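Local coordinates for protein succinylglutamate desuccinylase (Chromobacterium violaceum, PDB 1YW4) that probably hydrolyses N-succinylglutamate to succinate and glutamate, the last step of arginine breakdown by the AST pathway, using one zinc ion per subunit, at residues R30-E38 / R124-A132; A46-V55 / N81-N90. All coordinates share one frame; numbering follows the deposited sequence.

Overall arrangement
From the N terminus, the hairpin at 30-38 is followed, after a short connection, by strand 48-53. Contact 2 then closes a short loop: the chain passes through helix 61-75 and returns as strand 83-88 beside strand 48-53. Contact 1 closes a wider loop that encloses contact 2, because its second segment, on helix 120-137, comes back to the hairpin. The two contacts, with centres about 10 Å apart, share strand 83-88: its neighbour on one side is strand 36-39, on the other strand 48-53, and helix 120-137 packs on the face that carries L50, L85 and M87. Backbone bonds pair G35 with F88 and V37 with V86, and R124 NE donates to A89 O.

Contact 1 of 2, residues R30-E38 / R124-A132; sequences RWLAPGCVE and RAAELETLA
The tight end of a beta hairpin, a type II turn from A33 to C36, presents the carbonyl of P34 to the guanidinium of R124 on helix 120-137. L32 and A33 both face C36, a classic beta bulge beside the turn, and C36 N returns to A33 O to close it. Strand 36-38 and helix 124-132 run almost parallel (9°), with axes 11.1 Å apart, a separation that R124, L128 and L131 span to meet A33, C36 and the P34 carbonyl; together the segments bury 267 Å².

R124 grips P34 O end-on with two nitrogens, NH1 at 2.8 Å and NH2 at 2.9 Å from that single oxygen. The acceptor lies only 6° out of the guanidinium plane, which identifies an edge-on approach, although neither N-H points straight at it. A bend at chi2 (62°) in an otherwise extended chain brings the group across to the turn. Its orientation is further restrained by a salt bridge from NH1 to E127 OE1 (3.1 Å), one helical turn along, and by NE donating to A89 O. Across one face of the guanidinium lies L128 CD2, 3.7 Å above the plane and over its centre. The charge therefore meets oxygen at the rim and a methyl on that face, and E127 probably offsets part of it.

Further along the helix, toward L131, the contact is apolar. L131 CD2 packs against the methyl of A33, while E127 brings its carboxylate alongside the same methyl. M87 of strand 83-88, a selenomethionine, touches C36, L128 and L131 and so continues this apolar patch into the sheet. The patch converges on the sulfur of C36: SG sits 3.6 Å from L128 CD2 and 3.8 Å from L131 CD2.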
loop_
_atom_site.group_PDB
_atom_site.type_symbol
_atom_site.label_atom_id
_atom_site.label_comp_id
_atom_site.label_asym_id
_atom_site.label_seq_id
_atom_site.Cartn_x
_atom_site.Cartn_y
_atom_site.Cartn_z
ATOM N N ARG A 30 -44.534 -1.789 2.087
ATOM C CA ARG A 30 -44.856 -3.210 2.139
ATOM C C ARG A 30 -43.942 -3.980 3.072
ATOM O O ARG A 30 -42.723 -3.952 2.917
ATOM C CB ARG A 30 -44.770 -3.837 0.731
ATOM C CG ARG A 30 -45.873 -3.406 -0.221
ATOM C CD ARG A 30 -45.655 -3.918 -1.645
ATOM N NE ARG A 30 -46.427 -3.118 -2.596
ATOM C CZ ARG A 30 -46.067 -2.869 -3.852
ATOM N NH1 ARG A 30 -44.932 -3.361 -4.332
ATOM N NH2 ARG A 30 -46.839 -2.104 -4.626
ATOM N N TRP A 31 -44.529 -4.649 4.059
ATOM C CA TRP A 31 -43.740 -5.467 4.968
ATOM C C TRP A 31 -43.511 -6.784 4.249
ATOM O O TRP A 31 -44.457 -7.533 3.992
ATOM C CB TRP A 31 -44.490 -5.678 6.281
ATOM C CG TRP A 31 -44.540 -4.417 7.070
ATOM C CD1 TRP A 31 -45.496 -3.442 7.005
ATOM C CD2 TRP A 31 -43.527 -3.927 7.952
ATOM N NE1 TRP A 31 -45.136 -2.372 7.788
ATOM C CE2 TRP A 31 -43.932 -2.644 8.384
ATOM C CE3 TRP A 31 -42.312 -4.445 8.419
ATOM C CZ2 TRP A 31 -43.163 -1.869 9.263
ATOM C CZ3 TRP A 31 -41.548 -3.673 9.291
ATOM C CH2 TRP A 31 -41.981 -2.401 9.703
ATOM N N LEU A 32 -42.254 -7.047 3.913
ATOM C CA LEU A 32 -41.875 -8.248 3.182
ATOM C C LEU A 32 -41.571 -9.417 4.101
ATOM O O LEU A 32 -41.621 -10.566 3.677
ATOM C CB LEU A 32 -40.647 -7.949 2.317
ATOM C CG LEU A 32 -40.741 -6.777 1.325
ATOM C CD1 LEU A 32 -39.417 -6.644 0.586
ATOM C CD2 LEU A 32 -41.881 -7.008 0.332
ATOM N N ALA A 33 -41.252 -9.112 5.354
ATOM C CA ALA A 33 -40.932 -10.123 6.361
ATOM C C ALA A 33 -40.831 -9.366 7.671
ATOM O O ALA A 33 -40.967 -8.147 7.680
ATOM C CB ALA A 33 -39.596 -10.795 6.043
ATOM N N PRO A 34 -40.612 -10.074 8.792
ATOM C CA PRO A 34 -40.505 -9.372 10.072
ATOM C C PRO A 34 -39.379 -8.351 10.014
ATOM O O PRO A 34 -38.269 -8.659 9.586
ATOM C CB PRO A 34 -40.234 -10.502 11.059
ATOM C CG PRO A 34 -41.002 -11.654 10.452
ATOM C CD PRO A 34 -40.616 -11.535 8.996
ATOM N N GLY A 35 -39.668 -7.122 10.421
ATOM C CA GLY A 35 -38.640 -6.097 10.392
ATOM C C GLY A 35 -38.116 -5.686 9.025
ATOM O O GLY A 35 -37.125 -4.960 8.956
ATOM N N CYS A 36 -38.739 -6.142 7.939
ATOM C CA CYS A 36 -38.289 -5.742 6.607
ATOM C C CYS A 36 -39.438 -5.044 5.902
ATOM O O CYS A 36 -40.489 -5.648 5.692
ATOM C CB CYS A 36 -37.835 -6.965 5.805
ATOM S SG CYS A 36 -36.489 -7.861 6.670
ATOM N N VAL A 37 -39.228 -3.780 5.533
ATOM C CA VAL A 37 -40.262 -2.995 4.874
ATOM C C VAL A 37 -39.728 -2.221 3.656
ATOM O O VAL A 37 -38.704 -1.529 3.718
ATOM C CB VAL A 37 -40.955 -2.014 5.897
ATOM C CG1 VAL A 37 -39.935 -1.033 6.477
ATOM C CG2 VAL A 37 -42.112 -1.270 5.217
ATOM N N GLU A 38 -40.432 -2.377 2.542
ATOM C CA GLU A 38 -40.066 -1.742 1.290
ATOM C C GLU A 38 -41.008 -0.578 0.987
ATOM O O GLU A 38 -42.229 -0.750 0.988
ATOM C CB GLU A 38 -40.150 -2.777 0.172
ATOM C CG GLU A 38 -39.797 -2.241 -1.185
ATOM C CD GLU A 38 -40.273 -3.159 -2.286
ATOM O OE1 GLU A 38 -39.439 -3.877 -2.862
ATOM O OE2 GLU A 38 -41.489 -3.165 -2.561
ATOM N N ARG A 124 -32.364 -16.283 9.750
ATOM C CA ARG A 124 -32.656 -14.879 9.520
ATOM C C ARG A 124 -31.658 -14.262 8.535
ATOM O O ARG A 124 -32.037 -13.519 7.629
ATOM C CB ARG A 124 -32.632 -14.135 10.851
ATOM C CG ARG A 124 -32.786 -12.634 10.723
ATOM C CD ARG A 124 -34.120 -12.235 10.115
ATOM N NE ARG A 124 -34.325 -10.802 10.334
ATOM C CZ ARG A 124 -35.431 -10.135 10.036
ATOM N NH1 ARG A 124 -36.467 -10.755 9.487
ATOM N NH2 ARG A 124 -35.502 -8.842 10.312
ATOM N N ALA A 125 -30.379 -14.571 8.705
ATOM C CA ALA A 125 -29.363 -14.055 7.806
ATOM C C ALA A 125 -29.664 -14.477 6.358
ATOM O O ALA A 125 -29.561 -13.662 5.434
ATOM C CB ALA A 125 -27.972 -14.571 8.229
ATOM N N ALA A 126 -30.025 -15.749 6.158
ATOM C CA ALA A 126 -30.332 -16.251 4.813
ATOM C C ALA A 126 -31.551 -15.549 4.220
ATOM O O ALA A 126 -31.597 -15.252 3.026
ATOM C CB ALA A 126 -30.566 -17.775 4.850
ATOM N N GLU A 127 -32.532 -15.271 5.071
ATOM C CA GLU A 127 -33.737 -14.581 4.630
ATOM C C GLU A 127 -33.385 -13.160 4.176
ATOM O O GLU A 127 -33.871 -12.685 3.146
ATOM C CB GLU A 127 -34.754 -14.542 5.772
ATOM C CG GLU A 127 -36.002 -13.725 5.477
ATOM C CD GLU A 127 -36.992 -13.763 6.617
ATOM O OE1 GLU A 127 -36.695 -13.220 7.698
ATOM O OE2 GLU A 127 -38.075 -14.341 6.437
ATOM N N LEU A 128 -32.531 -12.489 4.942
ATOM C CA LEU A 128 -32.122 -11.124 4.619
ATOM C C LEU A 128 -31.311 -11.070 3.322
ATOM O O LEU A 128 -31.422 -10.105 2.552
ATOM C CB LEU A 128 -31.318 -10.528 5.783
ATOM C CG LEU A 128 -32.064 -10.355 7.120
ATOM C CD1 LEU A 128 -31.091 -9.804 8.156
ATOM C CD2 LEU A 128 -33.270 -9.416 6.968
ATOM N N GLU A 129 -30.481 -12.087 3.092
ATOM C CA GLU A 129 -29.680 -12.163 1.866
ATOM C C GLU A 129 -30.631 -12.260 0.678
ATOM O O GLU A 129 -30.535 -11.511 -0.292
ATOM C CB GLU A 129 -28.780 -13.415 1.862
ATOM C CG GLU A 129 -27.687 -13.452 2.927
ATOM C CD GLU A 129 -26.649 -14.538 2.670
ATOM O OE1 GLU A 129 -26.978 -15.525 1.980
ATOM O OE2 GLU A 129 -25.507 -14.412 3.162
ATOM N N THR A 130 -31.568 -13.191 0.770
ATOM C CA THR A 130 -32.536 -13.402 -0.302
ATOM C C THR A 130 -33.346 -12.138 -0.602
ATOM O O THR A 130 -33.470 -11.740 -1.757
ATOM C CB THR A 130 -33.477 -14.560 0.062
ATOM O OG1 THR A 130 -32.699 -15.747 0.272
ATOM C CG2 THR A 130 -34.486 -14.806 -1.044
ATOM N N LEU A 131 -33.902 -11.517 0.438
ATOM C CA LEU A 131 -34.675 -10.293 0.268
ATOM C C LEU A 131 -33.838 -9.203 -0.404
ATOM O O LEU A 131 -34.304 -8.546 -1.326
ATOM C CB LEU A 131 -35.196 -9.803 1.622
ATOM C CG LEU A 131 -36.506 -10.425 2.133
ATOM C CD1 LEU A 131 -36.441 -11.936 2.043
ATOM C CD2 LEU A 131 -36.764 -9.990 3.588
ATOM N N ALA A 132 -32.603 -9.016 0.054
ATOM C CA ALA A 132 -31.720 -8.018 -0.526
ATOM C C ALA A 132 -31.446 -8.363 -1.978
ATOM O O ALA A 132 -31.474 -7.486 -2.836
ATOM C CB ALA A 132 -30.401 -7.945 0.252
#

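Contact 2 of 2, residues A46-V55 / N81-N90; sequences ADSVLLSCGV and NCRLLVMFAN
V49 N donates to R83 O over 2.6 Å, nearly straight at 173°, the shortest bond in a parallel strand pair. Strands 48-53 and 83-88 are the two strands of a beta-alpha-beta unit whose crossover contains helix 61-75. The ladder proceeds in register from S48 with R83 to C53 with F88, each V49, L51 and C53 both giving and receiving a backbone bond; L85 N to V49 O is 2.9 Å.

On the face of L50, L85 and M87, L50 and L85 lie side by side, L50 CD1 to L85 CG 3.7 Å. R83 bends at chi3 (71°) so that NH2 reaches S48 OG (2.9 Å); NH2 also donates to F135 O, and NE to G41 O. Across the sheet, the SG of C53 sits 3.6 Å from F88 CD2, oblique to the ring, a sulfur-aromatic contact.

Past the strands, N90 N donates to G54 O from above the carbonyl plane. This end leads directly to the zinc ligands H56 and E59. N90, the N-cap of the next helix, bonds E121 through ND2, which also donates to a water 3.1 Å away; that water in turn donates to V55 O at 2.8 Å.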
loop_
_atom_site.group_PDB
_atom_site.type_symbol
_atom_site.label_atom_id
_atom_site.label_comp_id
_atom_site.label_asym_id
_atom_site.label_seq_id
_atom_site.Cartn_x
_atom_site.Cartn_y
_atom_site.Cartn_z
ATOM N N ALA A 46 -35.731 4.478 -10.562
ATOM C CA ALA A 46 -35.229 5.247 -9.423
ATOM C C ALA A 46 -34.081 4.521 -8.723
ATOM O O ALA A 46 -33.982 3.296 -8.782
ATOM C CB ALA A 46 -36.358 5.511 -8.439
ATOM N N ASP A 47 -33.202 5.276 -8.069
ATOM C CA ASP A 47 -32.084 4.664 -7.357
ATOM C C ASP A 47 -32.641 3.771 -6.266
ATOM O O ASP A 47 -33.668 4.082 -5.671
ATOM C CB ASP A 47 -31.182 5.719 -6.718
ATOM C CG ASP A 47 -30.394 6.514 -7.743
ATOM O OD1 ASP A 47 -29.970 5.915 -8.755
ATOM O OD2 ASP A 47 -30.189 7.727 -7.523
ATOM N N SER A 48 -31.954 2.667 -5.996
ATOM C CA SER A 48 -32.403 1.728 -4.980
ATOM C C SER A 48 -31.510 1.791 -3.755
ATOM O O SER A 48 -30.294 1.625 -3.847
ATOM C CB SER A 48 -32.417 0.316 -5.553
ATOM O OG SER A 48 -33.385 0.219 -6.593
ATOM N N VAL A 49 -32.123 2.025 -2.603
ATOM C CA VAL A 49 -31.369 2.143 -1.368
ATOM C C VAL A 49 -31.745 1.101 -0.330
ATOM O O VAL A 49 -32.915 0.913 -0.033
ATOM C CB VAL A 49 -31.543 3.562 -0.777
ATOM C CG1 VAL A 49 -30.850 3.670 0.569
ATOM C CG2 VAL A 49 -30.957 4.591 -1.747
ATOM N N LEU A 50 -30.736 0.408 0.197
ATOM C CA LEU A 50 -30.943 -0.597 1.235
ATOM C C LEU A 50 -30.293 -0.084 2.513
ATOM O O LEU A 50 -29.088 0.155 2.543
ATOM C CB LEU A 50 -30.294 -1.931 0.843
ATOM C CG LEU A 50 -30.259 -3.001 1.947
ATOM C CD1 LEU A 50 -31.671 -3.259 2.437
ATOM C CD2 LEU A 50 -29.631 -4.294 1.423
ATOM N N LEU A 51 -31.091 0.121 3.553
ATOM C CA LEU A 51 -30.557 0.562 4.833
ATOM C C LEU A 51 -30.825 -0.554 5.838
ATOM O O LEU A 51 -31.975 -0.918 6.095
ATOM C CB LEU A 51 -31.244 1.838 5.320
ATOM C CG LEU A 51 -31.235 3.087 4.418
ATOM C CD1 LEU A 51 -31.951 4.226 5.152
ATOM C CD2 LEU A 51 -29.811 3.489 4.073
ATOM N N SER A 52 -29.763 -1.112 6.391
ATOM C CA SER A 52 -29.939 -2.153 7.379
ATOM C C SER A 52 -29.357 -1.635 8.689
ATOM O O SER A 52 -28.339 -0.939 8.701
ATOM C CB SER A 52 -29.255 -3.448 6.927
ATOM O OG SER A 52 -27.881 -3.252 6.653
ATOM N N CYS A 53 -30.041 -1.932 9.789
ATOM C CA CYS A 53 -29.591 -1.499 11.105
ATOM C C CYS A 53 -29.964 -2.574 12.102
ATOM O O CYS A 53 -30.778 -3.441 11.799
ATOM C CB CYS A 53 -30.257 -0.176 11.495
ATOM S SG CYS A 53 -32.058 -0.195 11.486
ATOM N N GLY A 54 -29.365 -2.540 13.286
ATOM C CA GLY A 54 -29.703 -3.556 14.260
ATOM C C GLY A 54 -29.177 -4.938 13.905
ATOM O O GLY A 54 -29.738 -5.932 14.357
ATOM N N VAL A 55 -28.145 -5.019 13.065
ATOM C CA VAL A 55 -27.551 -6.320 12.759
ATOM C C VAL A 55 -27.084 -6.798 14.137
ATOM O O VAL A 55 -27.144 -7.991 14.461
ATOM C CB VAL A 55 -26.346 -6.187 11.791
ATOM C CG1 VAL A 55 -25.474 -7.438 11.848
ATOM C CG2 VAL A 55 -26.860 -5.998 10.358
ATOM N N ASN A 81 -38.036 9.542 -3.095
ATOM C CA ASN A 81 -37.922 9.390 -4.538
ATOM C C ASN A 81 -36.964 8.284 -4.945
ATOM O O ASN A 81 -36.364 8.331 -6.015
ATOM C CB ASN A 81 -37.498 10.715 -5.169
ATOM C CG ASN A 81 -38.575 11.764 -5.066
ATOM O OD1 ASN A 81 -39.617 11.664 -5.713
ATOM N ND2 ASN A 81 -38.341 12.772 -4.233
ATOM N N CYS A 82 -36.823 7.284 -4.085
ATOM C CA CYS A 82 -35.958 6.150 -4.375
ATOM C C CYS A 82 -36.672 4.877 -3.952
ATOM O O CYS A 82 -37.646 4.919 -3.204
ATOM C CB CYS A 82 -34.654 6.209 -3.573
ATOM S SG CYS A 82 -33.730 7.741 -3.574
ATOM N N ARG A 83 -36.183 3.745 -4.443
ATOM C CA ARG A 83 -36.724 2.458 -4.036
ATOM C C ARG A 83 -35.989 2.241 -2.718
ATOM O O ARG A 83 -34.767 2.145 -2.707
ATOM C CB ARG A 83 -36.333 1.362 -5.018
ATOM C CG ARG A 83 -37.009 1.459 -6.373
ATOM C CD ARG A 83 -36.605 0.296 -7.254
ATOM N NE ARG A 83 -37.177 -0.978 -6.814
ATOM C CZ ARG A 83 -36.456 -2.064 -6.540
ATOM N NH1 ARG A 83 -37.058 -3.177 -6.169
ATOM N NH2 ARG A 83 -35.134 -2.033 -6.620
ATOM N N LEU A 84 -36.731 2.166 -1.619
ATOM C CA LEU A 84 -36.136 1.998 -0.302
ATOM C C LEU A 84 -36.533 0.722 0.430
ATOM O O LEU A 84 -37.716 0.418 0.585
ATOM C CB LEU A 84 -36.503 3.202 0.575
ATOM C CG LEU A 84 -36.202 3.154 2.079
ATOM C CD1 LEU A 84 -34.703 3.043 2.284
ATOM C CD2 LEU A 84 -36.739 4.397 2.781
ATOM N N LEU A 85 -35.536 -0.020 0.888
ATOM C CA LEU A 85 -35.793 -1.216 1.677
ATOM C C LEU A 85 -35.105 -1.023 3.032
ATOM O O LEU A 85 -33.896 -0.842 3.093
ATOM C CB LEU A 85 -35.229 -2.454 0.993
ATOM C CG LEU A 85 -35.332 -3.755 1.801
ATOM C CD1 LEU A 85 -36.772 -4.019 2.242
ATOM C CD2 LEU A 85 -34.832 -4.906 0.937
ATOM N N VAL A 86 -35.887 -1.036 4.107
ATOM C CA VAL A 86 -35.343 -0.897 5.451
ATOM C C VAL A 86 -35.387 -2.257 6.139
ATOM O O VAL A 86 -36.404 -2.961 6.089
ATOM C CB VAL A 86 -36.150 0.100 6.311
ATOM C CG1 VAL A 86 -35.626 0.094 7.741
ATOM C CG2 VAL A 86 -36.034 1.515 5.729
HETATM N N MSE A 87 -34.273 -2.616 6.766
HETATM C CA MSE A 87 -34.178 -3.872 7.485
HETATM C C MSE A 87 -33.733 -3.706 8.932
HETATM O O MSE A 87 -32.649 -3.193 9.201
HETATM C CB MSE A 87 -33.182 -4.806 6.814
HETATM C CG MSE A 87 -33.577 -5.323 5.470
HETATM SE SE MSE A 87 -32.229 -6.512 4.800
HETATM C CE MSE A 87 -33.295 -7.756 3.834
ATOM N N PHE A 88 -34.595 -4.101 9.862
ATOM C CA PHE A 88 -34.253 -4.100 11.280
ATOM C C PHE A 88 -33.782 -5.557 11.325
ATOM O O PHE A 88 -34.579 -6.479 11.491
ATOM C CB PHE A 88 -35.506 -3.874 12.132
ATOM C CG PHE A 88 -36.095 -2.493 11.982
ATOM C CD1 PHE A 88 -37.357 -2.315 11.427
ATOM C CD2 PHE A 88 -35.354 -1.368 12.340
ATOM C CE1 PHE A 88 -37.870 -1.033 11.224
ATOM C CE2 PHE A 88 -35.858 -0.075 12.141
ATOM C CZ PHE A 88 -37.114 0.091 11.582
ATOM N N ALA A 89 -32.478 -5.735 11.144
ATOM C CA ALA A 89 -31.846 -7.045 11.014
ATOM C C ALA A 89 -32.011 -8.134 12.050
ATOM O O ALA A 89 -32.616 -9.174 11.764
ATOM C CB ALA A 89 -30.371 -6.858 10.699
ATOM N N ASN A 90 -31.462 -7.931 13.235
ATOM C CA ASN A 90 -31.567 -8.948 14.262
ATOM C C ASN A 90 -32.653 -8.539 15.244
ATOM O O ASN A 90 -32.363 -7.961 16.286
ATOM C CB ASN A 90 -30.222 -9.101 14.980
ATOM C CG ASN A 90 -30.108 -10.415 15.711
ATOM O OD1 ASN A 90 -31.113 -10.981 16.136
ATOM N ND2 ASN A 90 -28.884 -10.908 15.868
HETATM O O HOH W 1 -25.926 -10.126 15.718
#